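Local coordinates for Mgp-operon protein 3 (Mycoplasma pneumoniae, PDB 6RJ1) that is a membrane-associated adhesion protein, also known as P40/P90, that probably helps the bacterium attach to host cells, at residues 610-618 with 743-751; 886-896 with 914-925. All blocks are in the same frame, centred on the assembly; numbering follows the deposited sequence.

Contact 1. Residues 610-618 with 743-751; sequences TLLDTFAYV and FPEAGNRRR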
# COMPACT_ATOMS: atom_id res chain seq x y z
N THR A 610 26.75 -3.48 -21.08
CA THR A 610 27.22 -4.68 -21.78
C THR A 610 28.70 -4.91 -21.53
O THR A 610 29.56 -4.37 -22.23
CB THR A 610 26.84 -4.69 -23.27
OG1 THR A 610 27.20 -3.44 -23.87
CG2 THR A 610 25.37 -5.00 -23.49
N LEU A 611 28.99 -5.71 -20.49
CA LEU A 611 30.33 -6.11 -20.10
C LEU A 611 30.70 -7.25 -21.07
O LEU A 611 30.15 -8.33 -20.95
CB LEU A 611 30.35 -6.62 -18.63
CG LEU A 611 30.05 -5.61 -17.51
CD1 LEU A 611 28.59 -5.68 -17.08
CD2 LEU A 611 30.93 -5.86 -16.31
N LEU A 612 31.60 -6.98 -22.05
CA LEU A 612 32.09 -7.89 -23.11
C LEU A 612 30.93 -8.65 -23.87
O LEU A 612 30.61 -8.27 -25.00
CB LEU A 612 33.25 -8.85 -22.68
CG LEU A 612 33.26 -9.80 -21.42
CD1 LEU A 612 33.19 -9.09 -20.06
CD2 LEU A 612 32.44 -11.07 -21.58
N ASP A 613 30.32 -9.69 -23.27
CA ASP A 613 29.22 -10.51 -23.82
C ASP A 613 28.31 -11.02 -22.66
O ASP A 613 27.67 -12.08 -22.77
CB ASP A 613 29.79 -11.67 -24.66
CG ASP A 613 28.95 -12.06 -25.87
OD1 ASP A 613 27.72 -12.30 -25.70
OD2 ASP A 613 29.52 -12.15 -26.99
N THR A 614 28.27 -10.25 -21.57
CA THR A 614 27.48 -10.47 -20.36
C THR A 614 26.90 -9.15 -19.90
O THR A 614 27.65 -8.24 -19.52
CB THR A 614 28.24 -11.28 -19.27
OG1 THR A 614 27.59 -11.11 -18.01
CG2 THR A 614 29.71 -10.87 -19.12
N PHE A 615 25.57 -9.02 -19.96
CA PHE A 615 24.87 -7.80 -19.56
C PHE A 615 24.49 -7.78 -18.09
O PHE A 615 24.59 -8.80 -17.40
CB PHE A 615 23.65 -7.53 -20.47
CG PHE A 615 22.65 -8.65 -20.63
CD1 PHE A 615 21.70 -8.91 -19.64
CD2 PHE A 615 22.61 -9.41 -21.80
CE1 PHE A 615 20.77 -9.95 -19.80
CE2 PHE A 615 21.68 -10.44 -21.95
CZ PHE A 615 20.76 -10.70 -20.95
N ALA A 616 24.08 -6.60 -17.60
CA ALA A 616 23.60 -6.31 -16.25
C ALA A 616 22.78 -5.03 -16.36
O ALA A 616 23.08 -4.17 -17.20
CB ALA A 616 24.76 -6.11 -15.29
N TYR A 617 21.73 -4.91 -15.54
CA TYR A 617 20.88 -3.72 -15.57
C TYR A 617 21.25 -2.71 -14.47
O TYR A 617 20.58 -1.70 -14.31
CB TYR A 617 19.39 -4.11 -15.56
CG TYR A 617 18.91 -4.59 -16.91
CD1 TYR A 617 18.55 -3.70 -17.91
CD2 TYR A 617 18.81 -5.95 -17.18
CE1 TYR A 617 18.10 -4.14 -19.15
CE2 TYR A 617 18.36 -6.41 -18.43
CZ TYR A 617 18.00 -5.50 -19.41
OH TYR A 617 17.56 -5.93 -20.63
N VAL A 618 22.36 -2.96 -13.75
CA VAL A 618 22.89 -2.12 -12.67
C VAL A 618 24.28 -1.58 -13.03
O VAL A 618 25.00 -2.21 -13.81
CB VAL A 618 22.94 -2.82 -11.29
CG1 VAL A 618 22.57 -1.86 -10.18
CG2 VAL A 618 22.08 -4.07 -11.24
N PHE A 743 10.70 -14.73 -16.88
CA PHE A 743 11.58 -13.87 -16.08
C PHE A 743 13.01 -13.84 -16.67
O PHE A 743 13.54 -14.89 -17.03
CB PHE A 743 11.57 -14.22 -14.59
CG PHE A 743 12.11 -15.58 -14.22
CD1 PHE A 743 13.44 -15.75 -13.87
CD2 PHE A 743 11.26 -16.69 -14.16
CE1 PHE A 743 13.94 -17.00 -13.51
CE2 PHE A 743 11.76 -17.94 -13.79
CZ PHE A 743 13.09 -18.09 -13.47
N PRO A 744 13.60 -12.64 -16.86
CA PRO A 744 14.94 -12.58 -17.45
C PRO A 744 16.08 -12.89 -16.48
O PRO A 744 15.85 -13.04 -15.28
CB PRO A 744 15.02 -11.15 -18.02
CG PRO A 744 13.80 -10.43 -17.51
CD PRO A 744 13.10 -11.29 -16.52
N GLU A 745 17.31 -13.02 -17.01
CA GLU A 745 18.50 -13.31 -16.21
C GLU A 745 19.72 -12.63 -16.80
O GLU A 745 19.96 -12.74 -18.01
CB GLU A 745 18.71 -14.82 -15.98
CG GLU A 745 18.16 -15.75 -17.06
CD GLU A 745 17.77 -17.14 -16.59
OE1 GLU A 745 18.15 -18.12 -17.26
OE2 GLU A 745 17.07 -17.24 -15.55
N ALA A 746 20.47 -11.89 -15.96
CA ALA A 746 21.66 -11.15 -16.37
C ALA A 746 22.93 -12.00 -16.28
O ALA A 746 23.13 -12.71 -15.29
CB ALA A 746 21.81 -9.89 -15.54
N GLY A 747 23.75 -11.91 -17.32
CA GLY A 747 25.02 -12.63 -17.44
C GLY A 747 25.07 -13.70 -18.50
O GLY A 747 26.02 -14.49 -18.55
N ASN A 748 24.04 -13.74 -19.39
CA ASN A 748 23.90 -14.74 -20.44
C ASN A 748 24.79 -14.49 -21.68
O ASN A 748 25.99 -14.25 -21.53
CB ASN A 748 22.41 -14.91 -20.84
CG ASN A 748 21.52 -15.55 -19.78
OD1 ASN A 748 20.35 -15.19 -19.63
ND2 ASN A 748 22.04 -16.52 -19.03
N ARG A 749 24.19 -14.58 -22.89
CA ARG A 749 24.86 -14.46 -24.19
C ARG A 749 24.03 -13.61 -25.20
O ARG A 749 24.02 -13.92 -26.40
CB ARG A 749 25.14 -15.88 -24.74
CG ARG A 749 23.92 -16.81 -24.72
CD ARG A 749 24.26 -18.27 -24.93
NE ARG A 749 24.78 -18.91 -23.72
CZ ARG A 749 26.03 -19.33 -23.56
NH1 ARG A 749 26.91 -19.19 -24.55
NH2 ARG A 749 26.41 -19.90 -22.42
N ARG A 750 23.34 -12.55 -24.69
CA ARG A 750 22.44 -11.62 -25.42
C ARG A 750 21.09 -12.29 -25.78
O ARG A 750 20.04 -11.69 -25.55
CB ARG A 750 23.11 -10.95 -26.65
CG ARG A 750 22.26 -9.87 -27.33
CD ARG A 750 22.80 -9.46 -28.69
NE ARG A 750 21.81 -8.71 -29.47
CZ ARG A 750 22.04 -8.14 -30.65
NH1 ARG A 750 21.08 -7.48 -31.27
NH2 ARG A 750 23.25 -8.21 -31.20
N ARG A 751 21.16 -13.55 -26.32
CA ARG A 751 20.05 -14.41 -26.77
C ARG A 751 19.57 -14.00 -28.17
O ARG A 751 20.13 -14.46 -29.17
CB ARG A 751 18.91 -14.52 -25.72
CG ARG A 751 17.50 -14.82 -26.24
CD ARG A 751 16.65 -13.56 -26.41
NE ARG A 751 16.46 -12.83 -25.15
CZ ARG A 751 15.35 -12.87 -24.41
NH1 ARG A 751 15.27 -12.17 -23.29
NH2 ARG A 751 14.31 -13.60 -24.80

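Contact 2. Residues 886-896 with 914-925; sequences KGYAVITVSRT and AALAVQNGIASS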
# COMPACT_ATOMS: atom_id res chain seq x y z
N LYS A 886 -17.37 -18.89 -5.11
CA LYS A 886 -17.90 -19.80 -4.11
C LYS A 886 -16.74 -20.52 -3.45
O LYS A 886 -15.82 -20.99 -4.13
CB LYS A 886 -18.83 -20.82 -4.79
CG LYS A 886 -19.98 -21.28 -3.92
CD LYS A 886 -21.25 -21.40 -4.74
CE LYS A 886 -22.25 -20.32 -4.41
NZ LYS A 886 -21.74 -18.95 -4.71
N GLY A 887 -16.79 -20.62 -2.13
CA GLY A 887 -15.76 -21.30 -1.38
C GLY A 887 -14.98 -20.44 -0.42
O GLY A 887 -15.27 -19.25 -0.26
N TYR A 888 -13.98 -21.05 0.19
CA TYR A 888 -13.11 -20.44 1.18
C TYR A 888 -11.82 -21.26 1.31
O TYR A 888 -11.79 -22.42 0.91
CB TYR A 888 -13.82 -20.35 2.56
CG TYR A 888 -14.37 -21.68 3.05
CD1 TYR A 888 -15.67 -22.08 2.73
CD2 TYR A 888 -13.61 -22.52 3.85
CE1 TYR A 888 -16.18 -23.30 3.17
CE2 TYR A 888 -14.10 -23.75 4.29
CZ TYR A 888 -15.39 -24.13 3.96
OH TYR A 888 -15.87 -25.36 4.40
N ALA A 889 -10.79 -20.67 1.91
CA ALA A 889 -9.51 -21.31 2.18
C ALA A 889 -8.92 -20.69 3.45
O ALA A 889 -9.20 -19.52 3.74
CB ALA A 889 -8.56 -21.12 1.00
N VAL A 890 -8.17 -21.47 4.22
CA VAL A 890 -7.57 -20.99 5.47
C VAL A 890 -6.06 -21.31 5.52
O VAL A 890 -5.65 -22.46 5.29
CB VAL A 890 -8.32 -21.47 6.75
CG1 VAL A 890 -7.85 -20.73 7.99
CG2 VAL A 890 -9.83 -21.34 6.60
N ILE A 891 -5.25 -20.28 5.82
CA ILE A 891 -3.80 -20.40 5.97
C ILE A 891 -3.42 -20.28 7.46
O ILE A 891 -3.96 -19.43 8.16
CB ILE A 891 -3.04 -19.40 5.06
CG1 ILE A 891 -3.01 -19.90 3.60
CG2 ILE A 891 -1.61 -19.10 5.59
CD1 ILE A 891 -2.54 -18.90 2.53
N THR A 892 -2.52 -21.13 7.92
CA THR A 892 -2.00 -21.09 9.29
C THR A 892 -0.58 -20.54 9.25
O THR A 892 0.23 -20.99 8.43
CB THR A 892 -2.07 -22.49 9.94
OG1 THR A 892 -3.44 -22.84 10.07
CG2 THR A 892 -1.41 -22.54 11.31
N VAL A 893 -0.29 -19.57 10.12
CA VAL A 893 1.06 -19.01 10.22
C VAL A 893 1.66 -19.39 11.58
O VAL A 893 1.04 -19.15 12.62
CB VAL A 893 1.14 -17.51 9.87
CG1 VAL A 893 2.56 -16.99 10.04
CG2 VAL A 893 0.66 -17.25 8.44
N SER A 894 2.83 -20.02 11.57
CA SER A 894 3.51 -20.47 12.78
C SER A 894 4.91 -19.87 12.87
O SER A 894 5.50 -19.54 11.85
CB SER A 894 3.60 -21.99 12.81
OG SER A 894 4.07 -22.53 11.57
N ARG A 895 5.44 -19.74 14.09
CA ARG A 895 6.79 -19.22 14.33
C ARG A 895 7.84 -20.29 14.03
O ARG A 895 7.60 -21.48 14.29
CB ARG A 895 6.94 -18.77 15.79
CG ARG A 895 6.29 -17.45 16.12
CD ARG A 895 6.51 -17.13 17.59
NE ARG A 895 6.08 -15.77 17.92
CZ ARG A 895 4.83 -15.42 18.24
NH1 ARG A 895 3.87 -16.33 18.25
NH2 ARG A 895 4.54 -14.16 18.53
N THR A 896 9.00 -19.88 13.50
CA THR A 896 10.15 -20.76 13.21
C THR A 896 11.44 -20.05 13.62
O THR A 896 11.50 -18.82 13.63
CB THR A 896 10.21 -21.19 11.72
OG1 THR A 896 10.30 -20.05 10.87
CG2 THR A 896 9.04 -22.09 11.30
N ALA A 914 11.83 -16.26 11.96
CA ALA A 914 10.93 -16.34 10.82
C ALA A 914 9.55 -16.93 11.11
O ALA A 914 9.29 -17.41 12.22
CB ALA A 914 11.61 -17.11 9.69
N ALA A 915 8.67 -16.86 10.11
CA ALA A 915 7.31 -17.38 10.14
C ALA A 915 7.15 -18.45 9.05
O ALA A 915 7.99 -18.56 8.16
CB ALA A 915 6.32 -16.25 9.91
N LEU A 916 6.08 -19.25 9.13
CA LEU A 916 5.80 -20.31 8.17
C LEU A 916 4.32 -20.32 7.87
O LEU A 916 3.51 -20.50 8.78
CB LEU A 916 6.26 -21.67 8.75
CG LEU A 916 6.37 -22.83 7.77
CD1 LEU A 916 7.67 -22.79 6.98
CD2 LEU A 916 6.26 -24.14 8.49
N ALA A 917 3.96 -20.08 6.60
CA ALA A 917 2.57 -20.05 6.14
C ALA A 917 2.22 -21.29 5.36
O ALA A 917 2.95 -21.66 4.43
CB ALA A 917 2.33 -18.82 5.28
N VAL A 918 1.12 -21.96 5.74
CA VAL A 918 0.64 -23.19 5.09
C VAL A 918 -0.88 -23.26 5.03
O VAL A 918 -1.56 -22.85 5.98
CB VAL A 918 1.22 -24.50 5.73
CG1 VAL A 918 2.62 -24.81 5.22
CG2 VAL A 918 1.17 -24.48 7.25
N GLN A 919 -1.41 -23.83 3.93
CA GLN A 919 -2.84 -24.10 3.73
C GLN A 919 -3.10 -25.25 4.71
O GLN A 919 -2.52 -26.33 4.56
CB GLN A 919 -3.09 -24.51 2.28
CG GLN A 919 -3.81 -23.44 1.48
CD GLN A 919 -5.14 -23.92 0.95
OE1 GLN A 919 -5.39 -23.89 -0.27
NE2 GLN A 919 -6.04 -24.37 1.84
N ASN A 920 -3.87 -24.97 5.77
CA ASN A 920 -4.08 -25.88 6.89
C ASN A 920 -5.04 -27.07 6.70
O ASN A 920 -5.10 -27.92 7.58
CB ASN A 920 -4.52 -25.08 8.12
CG ASN A 920 -5.78 -24.26 7.99
OD1 ASN A 920 -6.73 -24.60 7.27
ND2 ASN A 920 -5.83 -23.16 8.72
N GLY A 921 -5.80 -27.11 5.61
CA GLY A 921 -6.75 -28.20 5.39
C GLY A 921 -8.21 -27.76 5.40
O GLY A 921 -9.08 -28.53 4.97
N ILE A 922 -8.49 -26.54 5.89
CA ILE A 922 -9.84 -25.99 5.88
C ILE A 922 -9.97 -25.24 4.56
O ILE A 922 -9.45 -24.14 4.41
CB ILE A 922 -10.19 -25.09 7.10
CG1 ILE A 922 -9.92 -25.79 8.45
CG2 ILE A 922 -11.64 -24.62 6.99
CD1 ILE A 922 -10.04 -24.89 9.71
N ALA A 923 -10.59 -25.90 3.58
CA ALA A 923 -10.80 -25.35 2.25
C ALA A 923 -12.03 -25.98 1.61
O ALA A 923 -12.41 -27.10 1.97
CB ALA A 923 -9.58 -25.59 1.38
N SER A 924 -12.64 -25.24 0.68
CA SER A 924 -13.81 -25.63 -0.11
C SER A 924 -13.93 -24.69 -1.30
O SER A 924 -13.40 -23.58 -1.29
CB SER A 924 -15.08 -25.59 0.73
OG SER A 924 -16.25 -25.76 -0.06
N SER A 925 -14.62 -25.15 -2.34
CA SER A 925 -14.86 -24.39 -3.56
C SER A 925 -16.36 -24.45 -3.89
O SER A 925 -16.78 -23.94 -4.92
CB SER A 925 -14.03 -24.97 -4.70
OG SER A 925 -14.32 -26.34 -4.90

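Contact 1. Residues 610-618 with 743-751
The Phe615 ring lies against the backbone of the 745-750 loop. Its CE1 atom is 3.4 Å from Glu745 O, and its CD1 atom is 4.2 Å from Ala746 CB. At the ring edge, near its plane, CE2 meets Arg750 CA at 3.7 Å. The loop passes round the ring from Glu745 at CE1 to Arg750 at CE2. Ala746 CB also touches the backbone of the other segment, with Phe615 O at 3.5 Å and Ala616 CA at 4.1 Å. Next to it, Thr614 turns OG1 towards Gly747 CA. Asp613 OD1 packs loosely against Arg749 CA at 3.9 Å. No hydrogen bond joins the two segments, so van der Waals packing carries the contact.

The first torsion of Phe615 (chi1 53°) sets CG between the backbone N and the carbonyl carbon and swings the ring over to the loop. The backbone beneath is shaped by a tight turn, in which Thr614 N bonds to Leu611 O at 2.8 Å and Leu611 N bonds weakly to Thr614 O. Ala616 pairs further back with Phe609. Helix 666-673 supports both sides, as Phe670 touches Tyr617, Pro744 and Ala746. This is a short beta-hairpin with a two-residue turn, packed against an irregular surface loop. Residues 610-618 fall within the MgpC adhesin family region.

Contact 2. Residues 886-896 with 914-925
A chi1 of 59° sets the Asn920 amide between its own backbone N and carbonyl carbon, where it reaches across to Val890 and Thr892. In Thr892, OG1 lies beside the backbone N and faces this amide. Asn920 ND2 donates to Thr892 OG1 at 2.8 Å, nearly straight at 164° and in the amide plane. Asn920 OD1 accepts from Ile922 N at 3.0 Å, which makes an Asx turn. Thr892 OG1 in turn donates to Gly961 O.

Tyr888 has a similar first torsion (chi1 54°), and its ring comes over Ser924. Ser924 CB makes a CH-pi contact, 3.9 Å from the ring centroid. Ile922 CG2 meets the ring edge at CE2, 3.8 Å away, and lies equally near Val890 CG2. Tyr888 and Ile922 also pack on Val942 of strand 939-945.

The side chains of Val893, Ala915 and Ala917 lie on the other face. Val893 CG1 touches Ala915 CB at 3.8 Å, and Val893 CG2 touches Ala917 CB at 3.9 Å. All three residues rest on Val809 of strand 808-815.

The backbones form an antiparallel ladder from Thr896-Ala914 to Tyr888-Ser924. Its register shifts by two at a beta bulge between Ala889 and Ile891, opposite the corner at Gly921. The bond from Val890 N to Ile922 O is weak there, whereas Asn920 N still reaches Val890 O at 3.1 Å. With ND2 bonded to Thr892 OG1 and OD1 to Ile922 N, both ends of the Asn920 amide are engaged, which would fix its rotation and brace the corner where the ladder is interrupted.

Overall arrangement
Contact 1 and contact 2 lie in separate parts of the chain. Their centres are about 39 Å apart, the nearest atoms are about 21 Å apart, and they do not touch. They come in series, with 610-618 and 743-751 paired before 886-896 and 914-925. They share no sheet. Contact 1 joins a two-stranded hairpin to the loop between strands 723-732 and 779-786, at the surface about 32 Å from the chain centre. Contact 2 belongs to an antiparallel sheet in which strand 888-896 also pairs with 862-868. It is partly buried, about 23 Å from the centre. The two contacts thus hold together separate regions, one peripheral and one within a sheet, with no direct interaction between them.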